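Local atomic coordinates of odorant binding protein ASP5 (Apis mellifera, PDB entry 3R72), a protein that probably binds small hydrophobic odorants in the honeybee antenna and carries them in a cavity enclosed by its helices. Residues Glu27-Gly32 / Glu37-His42; Cys50-Leu55 / Asp66-Gln71; Glu86-Cys91 / Tyr105-Cys110. All coordinates share one frame; numbering follows the deposited sequence. Where two conformers were deposited one is given.

Contact 1 of 3, residues Glu27-Gly32 / Glu37-His42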
loop_
_atom_site.group_PDB
_atom_site.type_symbol
_atom_site.label_atom_id
_atom_site.label_comp_id
_atom_site.label_asym_id
_atom_site.label_seq_id
_atom_site.Cartn_x
_atom_site.Cartn_y
_atom_site.Cartn_z
ATOM N N GLU A 27 -6.153 -14.657 -1.216
ATOM C CA GLU A 27 -4.788 -14.303 -0.944
ATOM C C GLU A 27 -3.946 -14.302 -2.227
ATOM O O GLU A 27 -3.062 -13.456 -2.395
ATOM C CB GLU A 27 -4.204 -15.232 0.112
ATOM C CG GLU A 27 -2.838 -14.807 0.548
ATOM C CD GLU A 27 -2.512 -15.222 1.963
ATOM O OE1 GLU A 27 -3.013 -16.276 2.424
ATOM O OE2 GLU A 27 -1.728 -14.504 2.598
ATOM N N GLU A 28 -4.236 -15.227 -3.137
ATOM C CA GLU A 28 -3.532 -15.268 -4.403
ATOM C C GLU A 28 -3.630 -13.919 -5.128
ATOM O O GLU A 28 -2.642 -13.406 -5.655
ATOM C CB GLU A 28 -4.101 -16.383 -5.299
ATOM C CG GLU A 28 -3.424 -16.418 -6.660
ATOM C CD GLU A 28 -4.092 -17.307 -7.683
ATOM O OE1 GLU A 28 -5.004 -18.089 -7.358
ATOM O OE2 GLU A 28 -3.676 -17.195 -8.858
ATOM N N LEU A 29 -4.824 -13.351 -5.178
ATOM C CA LEU A 29 -5.042 -12.124 -5.914
ATOM C C LEU A 29 -4.236 -10.972 -5.278
ATOM O O LEU A 29 -3.617 -10.163 -5.968
ATOM C CB LEU A 29 -6.549 -11.856 -5.946
ATOM C CG LEU A 29 -6.994 -10.688 -6.815
ATOM C CD1 LEU A 29 -6.612 -10.892 -8.274
ATOM C CD2 LEU A 29 -8.488 -10.495 -6.671
ATOM N N VAL A 30 -4.185 -10.939 -3.951
ATOM C CA VAL A 30 -3.389 -9.930 -3.262
ATOM C C VAL A 30 -1.891 -10.150 -3.507
ATOM O O VAL A 30 -1.169 -9.207 -3.802
ATOM C CB VAL A 30 -3.703 -9.916 -1.763
ATOM C CG1 VAL A 30 -2.756 -8.985 -1.028
ATOM C CG2 VAL A 30 -5.165 -9.529 -1.542
ATOM N N ASP A 31 -1.434 -11.399 -3.382
ATOM C CA ASP A 31 -0.030 -11.726 -3.627
ATOM C C ASP A 31 0.423 -11.433 -5.055
ATOM O O ASP A 31 1.606 -11.187 -5.307
ATOM C CB ASP A 31 0.242 -13.207 -3.350
ATOM C CG ASP A 31 0.346 -13.529 -1.892
ATOM O OD1 ASP A 31 0.777 -12.660 -1.105
ATOM O OD2 ASP A 31 0.031 -14.692 -1.556
ATOM N N GLY A 32 -0.513 -11.445 -5.990
ATOM C CA GLY A 32 -0.180 -11.157 -7.372
ATOM C C GLY A 32 0.392 -9.769 -7.585
ATOM O O GLY A 32 1.200 -9.562 -8.489
ATOM N N GLU A 37 1.126 -8.222 -11.058
ATOM C CA GLU A 37 -0.201 -8.550 -11.569
ATOM C C GLU A 37 -1.185 -7.544 -10.995
ATOM O O GLU A 37 -1.519 -7.603 -9.812
ATOM C CB GLU A 37 -0.572 -9.983 -11.193
ATOM C CG GLU A 37 0.402 -11.010 -11.747
ATOM C CD GLU A 37 0.135 -12.440 -11.292
ATOM O OE1 GLU A 37 -0.805 -12.705 -10.523
ATOM O OE2 GLU A 37 0.892 -13.332 -11.729
ATOM N N PHE A 38 -1.619 -6.608 -11.839
ATOM C CA PHE A 38 -2.563 -5.555 -11.472
ATOM C C PHE A 38 -3.780 -5.597 -12.410
ATOM O O PHE A 38 -3.978 -4.724 -13.257
ATOM C CB PHE A 38 -1.882 -4.184 -11.509
ATOM C CG PHE A 38 -0.863 -3.993 -10.421
ATOM C CD1 PHE A 38 -1.256 -3.726 -9.128
ATOM C CD2 PHE A 38 0.481 -4.083 -10.689
ATOM C CE1 PHE A 38 -0.330 -3.531 -8.131
ATOM C CE2 PHE A 38 1.416 -3.886 -9.684
ATOM C CZ PHE A 38 1.005 -3.617 -8.405
ATOM N N PRO A 39 -4.618 -6.626 -12.271
ATOM C CA PRO A 39 -5.818 -6.681 -13.098
ATOM C C PRO A 39 -6.784 -5.544 -12.734
ATOM O O PRO A 39 -6.747 -4.986 -11.614
ATOM C CB PRO A 39 -6.423 -8.030 -12.733
ATOM C CG PRO A 39 -5.951 -8.270 -11.318
ATOM C CD PRO A 39 -4.556 -7.731 -11.298
ATOM N N ASP A 40 -7.631 -5.177 -13.679
ATOM C CA ASP A 40 -8.648 -4.161 -13.430
ATOM C C ASP A 40 -9.819 -4.773 -12.669
ATOM O O ASP A 40 -10.939 -4.858 -13.168
ATOM C CB ASP A 40 -9.099 -3.552 -14.756
ATOM C CG ASP A 40 -10.017 -2.387 -14.573
ATOM O OD1 ASP A 40 -11.038 -2.351 -15.291
ATOM O OD2 ASP A 40 -9.729 -1.525 -13.713
ATOM N N ASP A 41 -9.543 -5.190 -11.440
ATOM C CA ASP A 41 -10.449 -5.963 -10.601
ATOM C C ASP A 41 -10.871 -5.074 -9.449
ATOM O O ASP A 41 -10.072 -4.763 -8.574
ATOM C CB ASP A 41 -9.714 -7.218 -10.112
ATOM C CG ASP A 41 -10.566 -8.128 -9.269
ATOM O OD1 ASP A 41 -11.362 -7.625 -8.466
ATOM O OD2 ASP A 41 -10.410 -9.358 -9.383
ATOM N N HIS A 42 -12.122 -4.619 -9.457
ATOM C CA HIS A 42 -12.573 -3.647 -8.485
ATOM C C HIS A 42 -12.484 -4.170 -7.051
ATOM O O HIS A 42 -12.264 -3.391 -6.137
ATOM C CB HIS A 42 -13.984 -3.164 -8.825
ATOM C CG HIS A 42 -14.393 -1.937 -8.074
ATOM N ND1 HIS A 42 -15.214 -1.987 -6.974
ATOM C CD2 HIS A 42 -14.106 -0.630 -8.271
ATOM C CE1 HIS A 42 -15.411 -0.760 -6.518
ATOM N NE2 HIS A 42 -14.756 0.083 -7.293
HETATM O O HOH W 1 -1.310 -15.040 -9.324
HETATM O O HOH W 2 -3.097 -9.652 -8.658
#

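Contact 2 of 3, residues Cys50-Leu55 / Asp66-Gln71. With NBB (N-butyl-benzenesulfonamide), chain B; NBB (N-butyl-benzenesulfonamide), chain C.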
loop_
_atom_site.group_PDB
_atom_site.type_symbol
_atom_site.label_atom_id
_atom_site.label_comp_id
_atom_site.label_asym_id
_atom_site.label_seq_id
_atom_site.Cartn_x
_atom_site.Cartn_y
_atom_site.Cartn_z
ATOM N N CYS A 50 -8.997 -0.731 1.781
ATOM C CA CYS A 50 -9.195 -1.280 3.110
ATOM C C CYS A 50 -7.893 -1.207 3.914
ATOM O O CYS A 50 -7.884 -0.741 5.066
ATOM C CB CYS A 50 -9.714 -2.724 3.005
ATOM S SG CYS A 50 -10.036 -3.567 4.576
ATOM N N ILE A 51 -6.788 -1.621 3.293
ATOM C CA ILE A 51 -5.499 -1.620 3.960
ATOM C C ILE A 51 -5.034 -0.191 4.242
ATOM O O ILE A 51 -4.585 0.122 5.345
ATOM C CB ILE A 51 -4.445 -2.369 3.110
ATOM C CG1 ILE A 51 -4.752 -3.866 3.051
ATOM C CG2 ILE A 51 -3.034 -2.128 3.615
ATOM C CD1 ILE A 51 -4.598 -4.628 4.365
ATOM N N MET A 52 -5.115 0.692 3.241
ATOM C CA MET A 52 -4.648 2.059 3.467
ATOM C C MET A 52 -5.489 2.763 4.528
ATOM O O MET A 52 -4.981 3.572 5.308
ATOM C CB MET A 52 -4.589 2.862 2.169
ATOM C CG MET A 52 -3.515 2.320 1.237
ATOM S SD MET A 52 -3.171 3.304 -0.232
ATOM C CE MET A 52 -2.391 4.740 0.466
ATOM N N LYS A 53 -6.786 2.468 4.585
ATOM C CA LYS A 53 -7.593 3.054 5.651
ATOM C C LYS A 53 -7.176 2.556 7.040
ATOM O O LYS A 53 -7.151 3.343 7.993
ATOM C CB LYS A 53 -9.088 2.847 5.398
ATOM C CG LYS A 53 -9.626 3.752 4.300
ATOM C CD LYS A 53 -11.132 3.724 4.219
ATOM C CE LYS A 53 -11.637 4.807 3.265
ATOM N NZ LYS A 53 -13.059 5.179 3.505
ATOM N N LEU A 54 -6.845 1.274 7.152
ATOM C CA LEU A 54 -6.315 0.724 8.405
ATOM C C LEU A 54 -5.034 1.421 8.844
ATOM O O LEU A 54 -4.855 1.712 10.023
ATOM C CB LEU A 54 -6.044 -0.771 8.262
ATOM C CG LEU A 54 -6.859 -1.767 9.087
ATOM C CD1 LEU A 54 -8.180 -1.175 9.587
ATOM C CD2 LEU A 54 -7.079 -3.074 8.330
ATOM N N LEU A 55 -4.148 1.693 7.891
ATOM C CA LEU A 55 -2.871 2.358 8.171
ATOM C C LEU A 55 -2.991 3.868 8.314
ATOM O O LEU A 55 -2.007 4.544 8.592
ATOM C CB LEU A 55 -1.843 2.029 7.091
ATOM C CG LEU A 55 -1.315 0.607 7.215
ATOM C CD1 LEU A 55 -0.495 0.252 5.985
ATOM C CD2 LEU A 55 -0.505 0.423 8.519
ATOM N N ASP A 66 1.263 12.924 4.801
ATOM C CA ASP A 66 2.049 13.013 6.037
ATOM C C ASP A 66 2.100 11.640 6.730
ATOM O O ASP A 66 3.152 11.232 7.218
ATOM C CB ASP A 66 1.468 14.054 7.016
ATOM C CG ASP A 66 1.666 15.503 6.578
ATOM O OD1 ASP A 66 2.344 15.786 5.562
ATOM O OD2 ASP A 66 1.127 16.371 7.292
ATOM N N MET A 67 0.975 10.937 6.749
ATOM C CA MET A 67 0.937 9.625 7.381
ATOM C C MET A 67 1.641 8.556 6.547
ATOM O O MET A 67 2.238 7.649 7.105
ATOM C CB MET A 67 -0.499 9.212 7.682
ATOM C CG MET A 67 -0.567 7.905 8.430
ATOM S SD MET A 67 0.232 7.957 10.061
ATOM C CE MET A 67 -1.099 8.667 11.031
ATOM N N ILE A 68 1.605 8.670 5.218
ATOM C CA ILE A 68 2.385 7.769 4.370
ATOM C C ILE A 68 3.870 7.888 4.730
ATOM O O ILE A 68 4.552 6.871 4.904
ATOM C CB ILE A 68 2.119 8.035 2.876
ATOM C CG1 ILE A 68 0.710 7.545 2.534
ATOM C CG2 ILE A 68 3.149 7.350 2.001
ATOM C CD1 ILE A 68 0.171 7.971 1.194
ATOM N N VAL A 69 4.367 9.116 4.865
ATOM C CA VAL A 69 5.773 9.303 5.228
ATOM C C VAL A 69 6.063 8.785 6.645
ATOM O O VAL A 69 7.061 8.106 6.863
ATOM C CB VAL A 69 6.216 10.776 5.023
ATOM C CG1 VAL A 69 7.606 11.015 5.587
ATOM C CG2 VAL A 69 6.155 11.127 3.528
ATOM N N LYS A 70 5.186 9.063 7.598
ATOM C CA LYS A 70 5.364 8.534 8.944
ATOM C C LYS A 70 5.381 7.015 8.957
ATOM O O LYS A 70 6.207 6.416 9.651
ATOM C CB LYS A 70 4.278 9.053 9.882
ATOM C CG LYS A 70 4.527 10.475 10.377
ATOM C CD LYS A 70 3.715 10.805 11.639
ATOM C CE LYS A 70 2.462 11.626 11.372
ATOM N NZ LYS A 70 1.645 11.196 10.228
ATOM N N GLN A 71 4.489 6.378 8.202
ATOM C CA GLN A 71 4.441 4.919 8.166
ATOM C C GLN A 71 5.705 4.343 7.565
ATOM O O GLN A 71 6.236 3.352 8.071
ATOM C CB GLN A 71 3.207 4.417 7.421
ATOM C CG GLN A 71 1.906 4.635 8.182
ATOM C CD GLN A 71 1.712 3.682 9.364
ATOM O OE1 GLN A 71 2.566 2.873 9.685
ATOM N NE2 GLN A 71 0.530 3.722 9.954
HETATM O O1S NBB B . -0.223 2.997 2.447
HETATM S S NBB B . 0.692 1.918 2.522
HETATM O O2S NBB B . 0.153 0.677 3.005
HETATM N N10 NBB B . 1.870 2.382 3.501
HETATM C C11 NBB B . 2.594 3.611 3.250
HETATM C C12 NBB B . 4.060 3.492 3.623
HETATM C C13 NBB B . 4.858 2.566 2.704
HETATM C C14 NBB B . 5.055 3.195 1.341
HETATM C C4 NBB B . 1.347 1.675 1.039
HETATM C C5 NBB B . 2.252 0.624 0.870
HETATM C C6 NBB B . 2.846 0.379 -0.376
HETATM C C1 NBB B . 2.551 1.167 -1.477
HETATM C C2 NBB B . 1.647 2.194 -1.336
HETATM C C3 NBB B . 1.054 2.452 -0.102
HETATM O O1S NBB C . 3.416 -1.593 4.000
HETATM S S NBB C . 3.822 -0.766 5.101
HETATM O O2S NBB C . 3.306 0.572 5.043
HETATM N N10 NBB C . 5.418 -0.678 5.078
HETATM C C11 NBB C . 6.221 -1.887 5.112
HETATM C C12 NBB C . 7.601 -1.656 4.511
HETATM C C13 NBB C . 8.567 -2.780 4.854
HETATM C C14 NBB C . 8.213 -4.061 4.137
HETATM C C4 NBB C . 3.375 -1.429 6.517
HETATM C C5 NBB C . 2.951 -0.640 7.597
HETATM C C6 NBB C . 2.575 -1.205 8.818
HETATM C C1 NBB C . 2.645 -2.581 8.981
HETATM C C2 NBB C . 3.067 -3.373 7.927
HETATM C C3 NBB C . 3.428 -2.805 6.706
#

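Contact 3 of 3, residues Glu86-Cys91 / Tyr105-Cys110. With NBB (N-butyl-benzenesulfonamide), chain B.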
loop_
_atom_site.group_PDB
_atom_site.type_symbol
_atom_site.label_atom_id
_atom_site.label_comp_id
_atom_site.label_asym_id
_atom_site.label_seq_id
_atom_site.Cartn_x
_atom_site.Cartn_y
_atom_site.Cartn_z
ATOM N N GLU A 86 11.631 9.191 -1.623
ATOM C CA GLU A 86 11.709 9.601 -3.018
ATOM C C GLU A 86 10.599 8.978 -3.849
ATOM O O GLU A 86 10.092 9.625 -4.765
ATOM C CB GLU A 86 13.090 9.290 -3.586
ATOM C CG GLU A 86 14.163 10.151 -2.970
ATOM C CD GLU A 86 15.527 9.874 -3.531
ATOM O OE1 GLU A 86 16.059 10.768 -4.172
ATOM O OE2 GLU A 86 16.092 8.790 -3.307
ATOM N N ILE A 87 10.194 7.758 -3.522
ATOM C CA ILE A 87 9.054 7.149 -4.209
ATOM C C ILE A 87 7.764 7.899 -3.889
ATOM O O ILE A 87 6.989 8.225 -4.789
ATOM C CB ILE A 87 8.921 5.653 -3.873
ATOM C CG1 ILE A 87 10.110 4.865 -4.430
ATOM C CG2 ILE A 87 7.597 5.098 -4.421
ATOM C CD1 ILE A 87 10.144 3.399 -4.002
ATOM N N VAL A 88 7.541 8.209 -2.619
ATOM C CA VAL A 88 6.366 8.998 -2.234
ATOM C C VAL A 88 6.395 10.368 -2.908
ATOM O O VAL A 88 5.373 10.864 -3.401
ATOM C CB VAL A 88 6.267 9.153 -0.706
ATOM C CG1 VAL A 88 5.085 10.049 -0.340
ATOM C CG2 VAL A 88 6.120 7.762 -0.056
ATOM N N ALA A 89 7.580 10.970 -2.964
ATOM C CA ALA A 89 7.703 12.286 -3.580
ATOM C C ALA A 89 7.261 12.285 -5.046
ATOM O O ALA A 89 6.652 13.246 -5.512
ATOM C CB ALA A 89 9.127 12.778 -3.483
ATOM N N VAL A 90 7.559 11.208 -5.764
ATOM C CA VAL A 90 7.065 11.061 -7.133
ATOM C C VAL A 90 5.564 10.770 -7.151
ATOM O O VAL A 90 4.781 11.455 -7.811
ATOM C CB VAL A 90 7.838 9.940 -7.873
ATOM C CG1 VAL A 90 7.189 9.619 -9.221
ATOM C CG2 VAL A 90 9.303 10.363 -8.076
ATOM N N CYS A 91 5.150 9.741 -6.430
ATOM C CA CYS A 91 3.780 9.263 -6.555
ATOM C C CYS A 91 2.744 10.235 -6.021
ATOM O O CYS A 91 1.609 10.231 -6.495
ATOM C CB CYS A 91 3.639 7.880 -5.927
ATOM S SG CYS A 91 4.595 6.643 -6.872
ATOM N N TYR A 105 -5.659 2.054 -5.662
ATOM C CA TYR A 105 -5.021 1.062 -6.513
ATOM C C TYR A 105 -4.012 1.705 -7.466
ATOM O O TYR A 105 -2.927 1.174 -7.683
ATOM C CB TYR A 105 -6.060 0.326 -7.314
ATOM C CG TYR A 105 -5.645 -0.963 -7.993
ATOM C CD1 TYR A 105 -5.173 -2.048 -7.274
ATOM C CD2 TYR A 105 -5.827 -1.132 -9.357
ATOM C CE1 TYR A 105 -4.916 -3.257 -7.878
ATOM C CE2 TYR A 105 -5.570 -2.340 -9.970
ATOM C CZ TYR A 105 -5.107 -3.390 -9.222
ATOM O OH TYR A 105 -4.865 -4.614 -9.765
ATOM N N GLN A 106 -4.368 2.856 -8.029
ATOM C CA GLN A 106 -3.459 3.595 -8.887
ATOM C C GLN A 106 -2.206 4.020 -8.110
ATOM O O GLN A 106 -1.100 3.973 -8.631
ATOM C CB GLN A 106 -4.157 4.821 -9.478
ATOM C CG GLN A 106 -5.248 4.518 -10.519
ATOM C CD GLN A 106 -6.267 5.629 -10.636
ATOM O OE1 GLN A 106 -5.982 6.780 -10.307
ATOM N NE2 GLN A 106 -7.476 5.289 -11.083
ATOM N N TYR A 107 -2.375 4.457 -6.867
ATOM C CA TYR A 107 -1.249 4.880 -6.042
ATOM C C TYR A 107 -0.306 3.708 -5.760
ATOM O O TYR A 107 0.918 3.821 -5.870
ATOM C CB TYR A 107 -1.776 5.519 -4.737
ATOM C CG TYR A 107 -0.652 6.036 -3.886
ATOM C CD1 TYR A 107 -0.065 7.258 -4.186
ATOM C CD2 TYR A 107 -0.135 5.312 -2.840
ATOM C CE1 TYR A 107 1.012 7.741 -3.488
ATOM C CE2 TYR A 107 0.940 5.801 -2.121
ATOM C CZ TYR A 107 1.513 7.012 -2.466
ATOM O OH TYR A 107 2.604 7.482 -1.795
ATOM N N VAL A 108 -0.883 2.562 -5.419
ATOM C CA VAL A 108 -0.106 1.353 -5.189
ATOM C C VAL A 108 0.685 0.969 -6.452
ATOM O O VAL A 108 1.854 0.623 -6.370
ATOM C CB VAL A 108 -1.033 0.203 -4.698
ATOM C CG1 VAL A 108 -0.276 -1.118 -4.656
ATOM C CG2 VAL A 108 -1.604 0.558 -3.331
ATOM N N GLN A 109 0.052 1.044 -7.615
ATOM C CA GLN A 109 0.731 0.772 -8.884
ATOM C C GLN A 109 1.864 1.764 -9.137
ATOM O O GLN A 109 2.908 1.379 -9.661
ATOM C CB GLN A 109 -0.249 0.817 -10.046
ATOM C CG GLN A 109 -1.149 -0.385 -10.111
ATOM C CD GLN A 109 -2.267 -0.188 -11.096
ATOM O OE1 GLN A 109 -3.309 0.394 -10.768
ATOM N NE2 GLN A 109 -2.060 -0.652 -12.308
ATOM N N CYS A 110 1.689 3.028 -8.773
ATOM C CA CYS A 110 2.768 4.002 -8.916
ATOM C C CYS A 110 3.967 3.596 -8.071
ATOM O O CYS A 110 5.105 3.640 -8.523
ATOM C CB CYS A 110 2.294 5.399 -8.528
ATOM S SG CYS A 110 3.588 6.666 -8.686
HETATM O O1S NBB B . -0.223 2.997 2.447
HETATM S S NBB B . 0.692 1.918 2.522
HETATM O O2S NBB B . 0.153 0.677 3.005
HETATM N N10 NBB B . 1.870 2.382 3.501
HETATM C C11 NBB B . 2.594 3.611 3.250
HETATM C C12 NBB B . 4.060 3.492 3.623
HETATM C C13 NBB B . 4.858 2.566 2.704
HETATM C C14 NBB B . 5.055 3.195 1.341
HETATM C C4 NBB B . 1.347 1.675 1.039
HETATM C C5 NBB B . 2.252 0.624 0.870
HETATM C C6 NBB B . 2.846 0.379 -0.376
HETATM C C1 NBB B . 2.551 1.167 -1.477
HETATM C C2 NBB B . 1.647 2.194 -1.336
HETATM C C3 NBB B . 1.054 2.452 -0.102
#

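Contact 1 of 3, residues Glu27-Gly32 / Glu37-His42
The carboxylate of Asp41 and the side chain of Leu29 meet at one oxygen: OD2 lies 3.5 Å from Leu29 CD2, while OD1 is taken up by the backbone N of Leu44, which it caps at the start of helix 42-54. The other methyl of Leu29, CD1, meets the ring of Pro39 at its CG atom, 4.1 Å away. With CG anti to the backbone N (chi1 -173°), Leu29 spreads its two methyls over both partners at once. The second carboxylate, that of Glu37, has OE1 3.6 Å from Gly32 CA, an approach made over a residue with no side chain. At the carbonyl of Gly32 the donor comes from above the plane: Glu37 N gives a hydrogen bond of 2.9 Å to Gly32 O, 42° out of the carbonyl plane and bent to 154° at the hydrogen.

Two waters extend this single direct bond. One donates to Leu29 O and, at 2.8 Å, to Glu37 O, joining main chain to main chain; the other donates to Glu28 OE2 and, at 2.7 Å, to Glu37 OE1. The contact thus closes the short connection between helix 27-32 and helix 42-54, a surface loop of the PBP/GOBP fold. Asp40 is the centre of an inverse gamma turn just ahead of the cap, and Pro39 O is hydrogen-bonded to Tyr105 on helix 100-114.

With one direct bond and two water bridges, the loop is held to the helix partly through solvent. Glu28 OE2 and Glu37 OE1 are 5.6 Å apart, and these like charges probably depend on the water that donates a proton to each to ease the repulsion between them.

Contact 2 of 3, residues Cys50-Leu55 / Asp66-Gln71
Gln71 reaches across to Leu55 with its amide nitrogen, bending at chi2 (-74°) so that NE2 donates to the backbone carbonyl of Leu55. The Gln71 NE2 to Leu55 O bond is 3.0 Å long but not straight, 141° at the hydrogen, and the donor is tilted 18° from the carbonyl plane. The same nitrogen lies alongside the Leu55 side chain, with Gln71 NE2 3.7 Å from Leu55 CD2, so the leucine is met at both its carbonyl and its branch.

Deeper in, Met52 and Ile68 approach with their terminal methyls: Met52 CE is 4.2 Å from Ile68 CD1. The methionine chain is bent at its last torsion, which sends CE across toward helix 65-75. These segments come from helix 42-54 and helix 65-75, joined by the small antiparallel hairpin of strands 58-59 and 62-63, and together they wall part of the ligand cavity of this mainly helical PBP/GOBP fold. Cys50, at the other end of the first segment, is tied by a disulfide to Cys19 of helix 5-23.

Two molecules of n-butyl-benzenesulfonamide occupy that cavity, and Leu55 touches both. Leu55 CD1 lies 3.1 Å from sulfonyl oxygen O2S of the chain B molecule, whereas CD2 lies against C6 of the chain C molecule's benzene ring, at 3.5 Å. The other sulfonyl oxygen of the chain B molecule, O1S, is 3.4 Å from Met52 CE. The butyl chain of the chain B molecule runs past helix 65-75, where Gln71 CB is 4.0 Å from C12 and Ile68 CG2 is 4.0 Å from C11. This sulfonamide is also hydrogen-bonded to Thr57 OG1, and the same hydroxyl bonds to the carbonyl of Met52.

Contact 3 of 3, residues Glu86-Cys91 / Tyr105-Cys110
A covalent bond carries the contact: Cys91 SG and Cys110 SG are joined at 2.1 Å, with the disulfide torsion at -90°, close to the relaxed value for such a bridge. The two cysteines present their sulfurs differently, Cys91 with SG beside its backbone N and Cys110 with SG anti to it.

Apolar packing is centred on Tyr107. Its CE1 lies 3.6 Å from Cys91 CB, an oblique approach next to the bridge. Beyond the ring, the phenolic oxygen is set against the forked end of Val88, with Tyr107 OH 3.9 Å from CG1 and likewise 3.9 Å from CG2. The bridge links helix 81-91 to helix 100-114, whose segments run at 133° to each other with axes 10.3 Å apart. It is one of three disulfides, with Cys19-Cys50 and Cys46-Cys101, in the interlocked pattern (first to third, second to fifth, fourth to sixth cysteine) of classical insect odorant-binding proteins.

The ligand meets the opposite edge of the tyrosine ring, at CD2 and CE2. C2 of the chain B sulfonamide approaches Tyr107 CE2 obliquely at 3.8 Å, while ring atom C3 lies at the tyrosine edge, in plane, 3.9 Å from CE2. Without the phenol ring, as with an alanine here, a gap would probably open between Val88, Cys91 and the sulfonamide's benzene ring, which would lose part of its wall. Met52 and Ile68 pack on Tyr107 from neighbouring helices, and His111 and Phe63 meet its ring as well.

Overall arrangement
From the N terminus, after helix 5-23, contact 1 closes the shortest loop, four residues long, between helix 27-32 and the approach to helix 42-54. Contact 2 closes next, over the hairpin that leads from helix 42-54 to helix 65-75. Contact 3 follows, bringing helix 100-114 back onto helix 81-91. The three are in series along the chain; none nests in or crosses another. In space, contacts 1 and 2 lie on opposite sides of the chain's centre, their centres about 20 Å apart. Contact 3 touches both: Tyr105 and Gln109 meet the 37-42 loop, while Val88 packs on Ile68. Contacts 2 and 3 share the chain B ligand.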